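Local coordinates for TRAP dicarboxylate transporter, DctP subunit (Sulfurospirillum deleyianum, PDB 4OVS), which binds succinate and, as a TRAP-type periplasmic solute-binding protein, probably delivers dicarboxylates to its membrane transporter, at residues 144-155 with 223-234; 165-176 with 202-210. All coordinates share one frame; numbering follows the deposited sequence.

Contact 1 (144-155 with 223-234); sequences DAGFKHLSSNKK and QTDLTLSNHGYL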
loop_
_atom_site.group_PDB
_atom_site.type_symbol
_atom_site.label_atom_id
_atom_site.label_comp_id
_atom_site.label_asym_id
_atom_site.label_seq_id
_atom_site.Cartn_x
_atom_site.Cartn_y
_atom_site.Cartn_z
ATOM N N ASP A 144 3.706 -6.605 2.472
ATOM C CA ASP A 144 2.533 -6.943 1.656
ATOM C C ASP A 144 1.285 -6.282 2.289
ATOM O O ASP A 144 1.172 -6.263 3.512
ATOM C CB ASP A 144 2.297 -8.462 1.743
ATOM C CG ASP A 144 1.171 -8.948 0.875
ATOM O OD1 ASP A 144 0.697 -8.222 -0.026
ATOM O OD2 ASP A 144 0.755 -10.123 1.076
ATOM N N ALA A 145 0.402 -5.747 1.464
ATOM C CA ALA A 145 -0.953 -5.430 1.905
ATOM C C ALA A 145 -1.889 -6.407 1.251
ATOM O O ALA A 145 -2.346 -7.306 1.903
ATOM C CB ALA A 145 -1.367 -3.946 1.603
ATOM N N GLY A 146 -2.168 -6.210 -0.043
ATOM C CA GLY A 146 -2.934 -7.147 -0.803
ATOM C C GLY A 146 -3.393 -6.542 -2.110
ATOM O O GLY A 146 -3.108 -5.390 -2.419
ATOM N N PHE A 147 -4.123 -7.338 -2.878
ATOM C CA PHE A 147 -4.739 -6.855 -4.087
ATOM C C PHE A 147 -5.915 -5.931 -3.760
ATOM O O PHE A 147 -6.536 -6.044 -2.711
ATOM C CB PHE A 147 -5.187 -8.033 -4.948
ATOM C CG PHE A 147 -4.054 -8.746 -5.610
ATOM C CD1 PHE A 147 -3.570 -8.324 -6.844
ATOM C CD2 PHE A 147 -3.453 -9.806 -4.990
ATOM C CE1 PHE A 147 -2.534 -8.964 -7.437
ATOM C CE2 PHE A 147 -2.411 -10.444 -5.585
ATOM C CZ PHE A 147 -1.954 -10.025 -6.819
ATOM N N LYS A 148 -6.202 -5.032 -4.690
ATOM C CA LYS A 148 -7.093 -3.906 -4.471
ATOM C C LYS A 148 -8.482 -4.203 -5.048
ATOM O O LYS A 148 -8.602 -4.942 -6.033
ATOM C CB LYS A 148 -6.532 -2.657 -5.145
ATOM C CG LYS A 148 -5.257 -2.105 -4.535
ATOM C CD LYS A 148 -4.877 -0.770 -5.182
ATOM C CE LYS A 148 -4.651 -0.950 -6.678
ATOM N NZ LYS A 148 -3.970 0.210 -7.300
ATOM N N HIS A 149 -9.515 -3.576 -4.468
ATOM C CA HIS A 149 -10.911 -3.817 -4.878
ATOM C C HIS A 149 -11.673 -2.524 -5.006
ATOM O O HIS A 149 -11.477 -1.613 -4.214
ATOM C CB HIS A 149 -11.606 -4.672 -3.834
ATOM C CG HIS A 149 -10.871 -5.919 -3.526
ATOM N ND1 HIS A 149 -10.770 -6.950 -4.430
ATOM C CD2 HIS A 149 -10.143 -6.285 -2.446
ATOM C CE1 HIS A 149 -10.011 -7.902 -3.918
ATOM N NE2 HIS A 149 -9.630 -7.530 -2.711
ATOM N N LEU A 150 -12.536 -2.446 -6.010
ATOM C CA LEU A 150 -13.290 -1.258 -6.259
ATOM C C LEU A 150 -14.579 -1.218 -5.421
ATOM O O LEU A 150 -15.306 -2.219 -5.328
ATOM C CB LEU A 150 -13.680 -1.215 -7.740
ATOM C CG LEU A 150 -12.644 -0.965 -8.813
ATOM C CD1 LEU A 150 -13.286 -1.099 -10.180
ATOM C CD2 LEU A 150 -12.042 0.402 -8.647
ATOM N N SER A 151 -14.883 -0.060 -4.848
ATOM C CA SER A 151 -16.149 0.136 -4.154
ATOM C C SER A 151 -16.741 1.450 -4.569
ATOM O O SER A 151 -16.045 2.311 -5.100
ATOM C CB SER A 151 -15.929 0.166 -2.640
ATOM O OG SER A 151 -15.072 1.231 -2.291
ATOM N N SER A 152 -18.026 1.635 -4.281
ATOM C CA SER A 152 -18.707 2.855 -4.658
ATOM C C SER A 152 -19.897 3.101 -3.763
ATOM O O SER A 152 -20.393 2.176 -3.096
ATOM C CB SER A 152 -19.203 2.738 -6.101
ATOM O OG SER A 152 -19.961 3.865 -6.499
ATOM N N ASN A 153 -20.346 4.356 -3.761
ATOM C CA ASN A 153 -21.626 4.767 -3.172
ATOM C C ASN A 153 -22.688 5.025 -4.219
ATOM O O ASN A 153 -23.821 5.310 -3.885
ATOM C CB ASN A 153 -21.481 6.085 -2.426
ATOM C CG ASN A 153 -21.242 5.897 -0.970
ATOM O OD1 ASN A 153 -21.691 4.918 -0.374
ATOM N ND2 ASN A 153 -20.538 6.841 -0.370
ATOM N N LYS A 154 -22.318 4.976 -5.485
ATOM C CA LYS A 154 -23.255 5.368 -6.535
ATOM C C LYS A 154 -24.033 4.165 -7.074
ATOM O O LYS A 154 -25.256 4.166 -7.051
ATOM C CB LYS A 154 -22.523 6.101 -7.655
ATOM C CG LYS A 154 -23.024 7.520 -7.907
ATOM C CD LYS A 154 -22.399 8.099 -9.190
ATOM C CE LYS A 154 -22.721 9.585 -9.415
ATOM N NZ LYS A 154 -22.421 10.439 -8.218
ATOM N N LYS A 155 -23.329 3.130 -7.524
ATOM C CA LYS A 155 -23.968 1.930 -8.061
ATOM C C LYS A 155 -23.003 0.754 -8.144
ATOM O O LYS A 155 -21.805 0.923 -7.910
ATOM C CB LYS A 155 -24.516 2.221 -9.451
ATOM C CG LYS A 155 -23.545 2.976 -10.320
ATOM C CD LYS A 155 -24.087 3.146 -11.721
ATOM C CE LYS A 155 -23.225 4.086 -12.527
ATOM N NZ LYS A 155 -23.413 3.837 -13.981
ATOM N N GLN A 223 -19.669 2.937 2.085
ATOM C CA GLN A 223 -19.806 2.479 0.682
ATOM C C GLN A 223 -20.934 1.452 0.585
ATOM O O GLN A 223 -21.062 0.610 1.474
ATOM C CB GLN A 223 -18.507 1.800 0.227
ATOM C CG GLN A 223 -17.313 2.681 0.161
ATOM C CD GLN A 223 -17.330 3.583 -1.073
ATOM O OE1 GLN A 223 -16.541 3.415 -1.984
ATOM N NE2 GLN A 223 -18.178 4.570 -1.067
ATOM N N THR A 224 -21.738 1.510 -0.481
ATOM C CA THR A 224 -22.921 0.671 -0.631
ATOM C C THR A 224 -22.617 -0.579 -1.485
ATOM O O THR A 224 -23.365 -1.573 -1.427
ATOM C CB THR A 224 -24.080 1.454 -1.259
ATOM O OG1 THR A 224 -23.712 1.924 -2.559
ATOM C CG2 THR A 224 -24.408 2.655 -0.419
ATOM N N ASP A 225 -21.506 -0.538 -2.231
ATOM C CA ASP A 225 -21.121 -1.627 -3.126
ATOM C C ASP A 225 -19.622 -1.862 -3.182
ATOM O O ASP A 225 -18.855 -0.923 -3.405
ATOM C CB ASP A 225 -21.639 -1.360 -4.546
ATOM C CG ASP A 225 -23.175 -1.365 -4.618
ATOM O OD1 ASP A 225 -23.768 -0.297 -4.435
ATOM O OD2 ASP A 225 -23.784 -2.441 -4.846
ATOM N N LEU A 226 -19.229 -3.128 -3.003
ATOM C CA LEU A 226 -17.847 -3.589 -3.115
ATOM C C LEU A 226 -17.710 -4.667 -4.178
ATOM O O LEU A 226 -18.444 -5.662 -4.171
ATOM C CB LEU A 226 -17.349 -4.160 -1.774
ATOM C CG LEU A 226 -15.960 -4.808 -1.793
ATOM C CD1 LEU A 226 -14.872 -3.812 -1.978
ATOM C CD2 LEU A 226 -15.707 -5.584 -0.493
ATOM N N THR A 227 -16.756 -4.485 -5.085
ATOM C CA THR A 227 -16.500 -5.468 -6.127
ATOM C C THR A 227 -15.133 -6.091 -5.961
ATOM O O THR A 227 -14.116 -5.397 -5.904
ATOM C CB THR A 227 -16.632 -4.831 -7.530
ATOM O OG1 THR A 227 -17.979 -4.419 -7.718
ATOM C CG2 THR A 227 -16.294 -5.802 -8.608
ATOM N N LEU A 228 -15.101 -7.413 -5.866
ATOM C CA LEU A 228 -13.824 -8.117 -5.679
ATOM C C LEU A 228 -13.080 -8.196 -7.020
ATOM O O LEU A 228 -12.999 -9.229 -7.672
ATOM C CB LEU A 228 -14.043 -9.481 -5.026
ATOM C CG LEU A 228 -14.751 -9.422 -3.663
ATOM C CD1 LEU A 228 -15.016 -10.778 -3.099
ATOM C CD2 LEU A 228 -13.997 -8.647 -2.653
ATOM N N SER A 229 -12.561 -7.049 -7.424
ATOM C CA SER A 229 -11.937 -6.875 -8.732
ATOM C C SER A 229 -10.473 -7.300 -8.799
ATOM O O SER A 229 -9.992 -7.696 -9.842
ATOM C CB SER A 229 -12.055 -5.416 -9.144
ATOM O OG SER A 229 -11.595 -4.567 -8.121
ATOM N N ASN A 230 -9.745 -7.209 -7.699
ATOM C CA ASN A 230 -8.369 -7.667 -7.727
ATOM C C ASN A 230 -7.592 -7.051 -8.868
ATOM O O ASN A 230 -6.761 -7.683 -9.460
ATOM C CB ASN A 230 -8.336 -9.191 -7.869
ATOM C CG ASN A 230 -8.771 -9.884 -6.620
ATOM O OD1 ASN A 230 -8.077 -9.862 -5.619
ATOM N ND2 ASN A 230 -9.942 -10.490 -6.658
ATOM N N HIS A 231 -7.834 -5.787 -9.151
ATOM C CA HIS A 231 -7.417 -5.258 -10.433
ATOM C C HIS A 231 -6.014 -4.659 -10.374
ATOM O O HIS A 231 -5.405 -4.440 -11.404
ATOM C CB HIS A 231 -8.439 -4.232 -10.883
ATOM C CG HIS A 231 -8.522 -3.077 -9.958
ATOM N ND1 HIS A 231 -9.347 -3.062 -8.856
ATOM C CD2 HIS A 231 -7.808 -1.932 -9.916
ATOM C CE1 HIS A 231 -9.175 -1.926 -8.201
ATOM N NE2 HIS A 231 -8.240 -1.231 -8.821
ATOM N N GLY A 232 -5.498 -4.393 -9.176
ATOM C CA GLY A 232 -4.121 -3.926 -9.016
ATOM C C GLY A 232 -3.593 -4.305 -7.634
ATOM O O GLY A 232 -4.363 -4.813 -6.800
ATOM N N TYR A 233 -2.311 -4.054 -7.364
ATOM C CA TYR A 233 -1.692 -4.533 -6.112
ATOM C C TYR A 233 -1.204 -3.349 -5.269
ATOM O O TYR A 233 -0.814 -2.342 -5.807
ATOM C CB TYR A 233 -0.526 -5.536 -6.394
ATOM C CG TYR A 233 0.158 -5.915 -5.110
ATOM C CD1 TYR A 233 -0.383 -6.885 -4.271
ATOM C CD2 TYR A 233 1.293 -5.248 -4.686
ATOM C CE1 TYR A 233 0.207 -7.193 -3.022
ATOM C CE2 TYR A 233 1.916 -5.581 -3.460
ATOM C CZ TYR A 233 1.348 -6.551 -2.637
ATOM O OH TYR A 233 1.917 -6.828 -1.400
ATOM N N LEU A 234 -1.222 -3.497 -3.948
ATOM C CA LEU A 234 -0.743 -2.481 -3.036
ATOM C C LEU A 234 0.179 -3.154 -2.015
ATOM O O LEU A 234 -0.201 -4.133 -1.345
ATOM C CB LEU A 234 -1.909 -1.784 -2.342
ATOM C CG LEU A 234 -1.665 -0.409 -1.687
ATOM C CD1 LEU A 234 -3.017 0.288 -1.417
ATOM C CD2 LEU A 234 -0.928 -0.537 -0.364
HETATM O O HOH W 1 -1.500 0.326 -6.140
HETATM O O HOH W 2 -8.273 -10.175 -2.486
#

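Contact 2 (165-176 with 202-210); sequences GQKFRIMSSHVL and GVVDGAENP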
loop_
_atom_site.group_PDB
_atom_site.type_symbol
_atom_site.label_atom_id
_atom_site.label_comp_id
_atom_site.label_asym_id
_atom_site.label_seq_id
_atom_site.Cartn_x
_atom_site.Cartn_y
_atom_site.Cartn_z
ATOM N N GLY A 165 -17.954 8.224 -15.233
ATOM C CA GLY A 165 -18.726 9.335 -14.706
ATOM C C GLY A 165 -18.628 9.436 -13.200
ATOM O O GLY A 165 -19.183 10.351 -12.599
ATOM N N GLN A 166 -17.914 8.499 -12.591
ATOM C CA GLN A 166 -17.763 8.480 -11.143
ATOM C C GLN A 166 -16.419 9.061 -10.679
ATOM O O GLN A 166 -15.386 8.880 -11.329
ATOM C CB GLN A 166 -17.906 7.052 -10.612
ATOM C CG GLN A 166 -19.305 6.456 -10.750
ATOM C CD GLN A 166 -19.476 5.214 -9.892
ATOM O OE1 GLN A 166 -19.144 5.209 -8.703
ATOM N NE2 GLN A 166 -19.978 4.148 -10.496
ATOM N N LYS A 167 -16.450 9.761 -9.549
ATOM C CA LYS A 167 -15.244 10.292 -8.927
ATOM C C LYS A 167 -14.616 9.261 -7.981
ATOM O O LYS A 167 -15.287 8.711 -7.094
ATOM C CB LYS A 167 -15.557 11.562 -8.136
ATOM C CG LYS A 167 -15.953 12.776 -8.963
ATOM C CD LYS A 167 -15.621 14.061 -8.188
ATOM C CE LYS A 167 -15.908 15.342 -8.971
ATOM N NZ LYS A 167 -14.793 16.343 -8.807
ATOM N N PHE A 168 -13.326 9.004 -8.155
ATOM C CA PHE A 168 -12.632 8.056 -7.301
ATOM C C PHE A 168 -11.465 8.718 -6.615
ATOM O O PHE A 168 -10.701 9.446 -7.247
ATOM C CB PHE A 168 -12.119 6.874 -8.129
ATOM C CG PHE A 168 -13.178 5.856 -8.480
ATOM C CD1 PHE A 168 -13.416 4.769 -7.643
ATOM C CD2 PHE A 168 -13.892 5.951 -9.654
ATOM C CE1 PHE A 168 -14.360 3.830 -7.950
ATOM C CE2 PHE A 168 -14.855 5.004 -9.971
ATOM C CZ PHE A 168 -15.083 3.939 -9.112
ATOM N N ARG A 169 -11.318 8.492 -5.313
ATOM C CA ARG A 169 -10.051 8.801 -4.656
ATOM C C ARG A 169 -8.939 7.886 -5.195
ATOM O O ARG A 169 -9.166 6.699 -5.411
ATOM C CB ARG A 169 -10.176 8.593 -3.143
ATOM C CG ARG A 169 -8.952 9.032 -2.336
ATOM C CD ARG A 169 -8.061 7.847 -2.061
ATOM N NE ARG A 169 -6.777 8.204 -1.470
ATOM C CZ ARG A 169 -5.965 7.319 -0.891
ATOM N NH1 ARG A 169 -6.348 6.047 -0.805
ATOM N NH2 ARG A 169 -4.773 7.703 -0.397
ATOM N N ILE A 170 -7.750 8.440 -5.406
ATOM C CA ILE A 170 -6.546 7.640 -5.666
ATOM C C ILE A 170 -5.379 8.130 -4.827
ATOM O O ILE A 170 -5.365 9.268 -4.360
ATOM C CB ILE A 170 -6.077 7.750 -7.108
ATOM C CG1 ILE A 170 -5.914 9.218 -7.501
ATOM C CG2 ILE A 170 -7.059 7.070 -8.023
ATOM C CD1 ILE A 170 -5.206 9.398 -8.858
HETATM N N MSE A 171 -4.393 7.273 -4.655
HETATM C CA MSE A 171 -3.082 7.703 -4.197
HETATM C C MSE A 171 -2.384 8.458 -5.333
HETATM O O MSE A 171 -2.826 8.394 -6.501
HETATM C CB MSE A 171 -2.262 6.495 -3.801
HETATM C CG MSE A 171 -2.850 5.649 -2.657
HETATM SE SE MSE A 171 -1.841 3.918 -2.471
HETATM C CE MSE A 171 -2.419 3.040 -4.119
ATOM N N SER A 172 -1.290 9.147 -5.004
ATOM C CA SER A 172 -0.685 10.088 -5.942
ATOM C C SER A 172 0.221 9.395 -6.920
ATOM O O SER A 172 1.416 9.301 -6.699
ATOM C CB SER A 172 0.150 11.138 -5.224
ATOM O OG SER A 172 0.588 12.120 -6.163
ATOM N N SER A 173 -0.351 8.943 -8.021
ATOM C CA SER A 173 0.379 8.155 -8.977
ATOM C C SER A 173 -0.196 8.346 -10.354
ATOM O O SER A 173 -1.394 8.155 -10.552
ATOM C CB SER A 173 0.248 6.681 -8.614
ATOM O OG SER A 173 0.710 5.870 -9.687
ATOM N N HIS A 174 0.647 8.694 -11.321
ATOM C CA HIS A 174 0.166 8.904 -12.684
ATOM C C HIS A 174 -0.416 7.630 -13.268
ATOM O O HIS A 174 -1.343 7.683 -14.062
ATOM C CB HIS A 174 1.257 9.476 -13.589
ATOM C CG HIS A 174 1.761 10.806 -13.129
ATOM N ND1 HIS A 174 3.103 11.100 -13.025
ATOM C CD2 HIS A 174 1.099 11.921 -12.739
ATOM C CE1 HIS A 174 3.248 12.341 -12.598
ATOM N NE2 HIS A 174 2.048 12.860 -12.413
ATOM N N VAL A 175 0.058 6.473 -12.829
ATOM C CA VAL A 175 -0.489 5.232 -13.372
ATOM C C VAL A 175 -1.945 5.042 -12.944
ATOM O O VAL A 175 -2.813 4.695 -13.754
ATOM C CB VAL A 175 0.337 4.013 -12.963
ATOM C CG1 VAL A 175 -0.548 2.759 -12.922
ATOM C CG2 VAL A 175 1.556 3.848 -13.907
ATOM N N LEU A 176 -2.221 5.268 -11.664
ATOM C CA LEU A 176 -3.605 5.186 -11.172
ATOM C C LEU A 176 -4.533 6.214 -11.789
ATOM O O LEU A 176 -5.708 5.924 -11.981
ATOM C CB LEU A 176 -3.650 5.343 -9.674
ATOM C CG LEU A 176 -2.801 4.338 -8.914
ATOM C CD1 LEU A 176 -2.898 4.652 -7.448
ATOM C CD2 LEU A 176 -3.189 2.884 -9.189
ATOM N N GLY A 202 -19.586 12.568 0.260
ATOM C CA GLY A 202 -19.830 12.591 -1.176
ATOM C C GLY A 202 -18.797 13.286 -2.030
ATOM O O GLY A 202 -19.021 13.512 -3.228
ATOM N N VAL A 203 -17.657 13.636 -1.445
ATOM C CA VAL A 203 -16.632 14.341 -2.217
ATOM C C VAL A 203 -16.136 13.475 -3.370
ATOM O O VAL A 203 -15.804 14.002 -4.427
ATOM C CB VAL A 203 -15.433 14.767 -1.353
ATOM C CG1 VAL A 203 -14.275 15.297 -2.228
ATOM C CG2 VAL A 203 -15.869 15.801 -0.343
ATOM N N VAL A 204 -16.076 12.159 -3.144
ATOM C CA VAL A 204 -15.850 11.168 -4.205
ATOM C C VAL A 204 -16.929 10.071 -4.098
ATOM O O VAL A 204 -17.533 9.896 -3.025
ATOM C CB VAL A 204 -14.464 10.537 -4.143
ATOM C CG1 VAL A 204 -13.371 11.554 -4.449
ATOM C CG2 VAL A 204 -14.224 9.891 -2.799
ATOM N N ASP A 205 -17.181 9.356 -5.199
ATOM C CA ASP A 205 -18.156 8.272 -5.209
ATOM C C ASP A 205 -17.570 6.963 -4.697
ATOM O O ASP A 205 -18.218 6.236 -3.958
ATOM C CB ASP A 205 -18.703 8.061 -6.619
ATOM C CG ASP A 205 -19.355 9.296 -7.176
ATOM O OD1 ASP A 205 -20.169 9.943 -6.459
ATOM O OD2 ASP A 205 -19.055 9.616 -8.338
ATOM N N GLY A 206 -16.333 6.667 -5.095
ATOM C CA GLY A 206 -15.703 5.410 -4.729
ATOM C C GLY A 206 -14.193 5.463 -4.510
ATOM O O GLY A 206 -13.594 6.527 -4.465
ATOM N N ALA A 207 -13.597 4.286 -4.343
ATOM C CA ALA A 207 -12.180 4.151 -4.096
ATOM C C ALA A 207 -11.714 2.740 -4.474
ATOM O O ALA A 207 -12.522 1.887 -4.849
ATOM C CB ALA A 207 -11.875 4.451 -2.617
ATOM N N GLU A 208 -10.411 2.494 -4.371
ATOM C CA GLU A 208 -9.845 1.159 -4.539
ATOM C C GLU A 208 -8.982 0.873 -3.319
ATOM O O GLU A 208 -8.172 1.706 -2.929
ATOM C CB GLU A 208 -9.016 1.100 -5.805
ATOM C CG GLU A 208 -7.994 2.233 -5.943
ATOM C CD GLU A 208 -6.876 1.949 -7.012
ATOM O OE1 GLU A 208 -7.075 1.124 -7.926
ATOM O OE2 GLU A 208 -5.796 2.548 -6.916
ATOM N N ASN A 209 -9.193 -0.276 -2.690
ATOM C CA ASN A 209 -8.472 -0.636 -1.479
ATOM C C ASN A 209 -8.260 -2.125 -1.354
ATOM O O ASN A 209 -9.053 -2.913 -1.851
ATOM C CB ASN A 209 -9.222 -0.211 -0.231
ATOM C CG ASN A 209 -9.409 1.284 -0.145
ATOM O OD1 ASN A 209 -10.423 1.805 -0.583
ATOM N ND2 ASN A 209 -8.417 1.975 0.345
ATOM N N PRO A 210 -7.189 -2.511 -0.656
ATOM C CA PRO A 210 -7.094 -3.877 -0.206
ATOM C C PRO A 210 -8.107 -4.075 0.930
ATOM O O PRO A 210 -8.521 -3.094 1.509
ATOM C CB PRO A 210 -5.656 -3.980 0.272
ATOM C CG PRO A 210 -5.276 -2.615 0.614
ATOM C CD PRO A 210 -6.024 -1.709 -0.254
HETATM O O HOH W 3 -8.711 4.536 -1.014
HETATM O O HOH W 4 -8.525 4.585 -3.784
HETATM O O HOH W 5 -5.613 4.505 -4.778
#

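Contact 1 (144-155 with 223-234)
Antiparallel strands of the mixed sheet of this DctP-type solute-binding protein meet here: strand 137-152 pairs first with 233-241 and then with 225-227, and a loop at 228-232 separates the two pairings. At the first, Ala145 and Gly146 both face Leu234 in a classic beta bulge, and Leu234 O accepts from both backbone N atoms. Tyr233 turns its ring edge to the face of Phe147, centroids 5.4 Å apart and planes at 74°, with CD1 over the middle of the Phe147 ring. Lys148 N binds Gly232 O at 2.8 Å, while its NZ reaches Glu208 and a water that also meets Tyr233 O. In the loop, Ser229 OG takes Leu150 N at 3.1 Å and shares a hydrogen bond with His231 ND1. Leu228 CD2 sits over a face of the His149 ring, 4.2 Å from its centroid, a CH-pi contact. Farther on, Thr224 and Asp225 form a second classic bulge against Ser152, whose O accepts from both N atoms. Ser151 OG, held between its own N and carbonyl carbon (chi1 61°), donates to a lone pair of Gln223 OE1 at 2.6 Å, in the plane of that amide.

Contact 2 (165-176 with 202-210)
Lys167 O is gripped by two consecutive backbone N-H groups, Asp205 N at 2.8 Å and Gly206 N at 3.0 Å; the Gly206 bond is the straighter, 164° at the hydrogen. The Asp205 side chain returns the grip: with CG beside its own N (chi1 -59°), OD2 accepts from Lys167 N at 2.9 Å, on the anti side and well out of the carboxylate plane. Asp205 OD1 has a separate partner, the Lys154 ammonium, in a salt bridge. Two residues on, Arg169 N donates to Gly206 O at 3.1 Å. Phe168 lays CD1 against the peptide between Gly206 and Ala207, 3.3 Å from Gly206 C, and its ring stacks on Phe180. Val204 packs CB on Lys167 O and CG1 near Arg169 N.

The backbone bonds of Lys167 O with Gly206 N and of Arg169 N with Gly206 O make a single bridge, Phe168 with Gly206, between strands whose directions differ by 35°; beyond it strands 167-170 and 206-209 diverge, and waters join them. One water accepts from Glu208 N and donates to Arg169 O. A second links Met171 N to Glu208 OE2, the carboxylate oxygen that lies 3.5 Å from Leu176 CD2; the other, OE1, is hydrogen-bonded to His231 NE2. Arg169 belongs to the succinate site, and its NH1 hydrogen-bonds the bound succinate. Leu190 O holds NE, and Met171 N lies over one face of the guanidinium. At the guanidinium edge, in its plane, a third water accepts from Arg169 NH1 at 2.8 Å and from Asn209 ND2.

In the fold
Both contacts are largely buried and lie on the same side of the chain's centre, their own centres about 10 Å apart, with contact 2 nested inside the chain loop that contact 1 closes. Strand 206-209 joins them: it pairs with 137-152 in the mixed sheet, His149 N meeting Asn209 O, and bridges once to 167-170 of the small parallel sheet. Contact 1 is two short antiparallel runs with bulges, split by a loop and backed by aromatic packing; contact 2 is less than half as extensive, relies on a carboxylate as well as backbone bonds, and all three of its waters connect the segments where the strands part. Gln166 OE1 of contact 2 also meets Ser152 OG of contact 1.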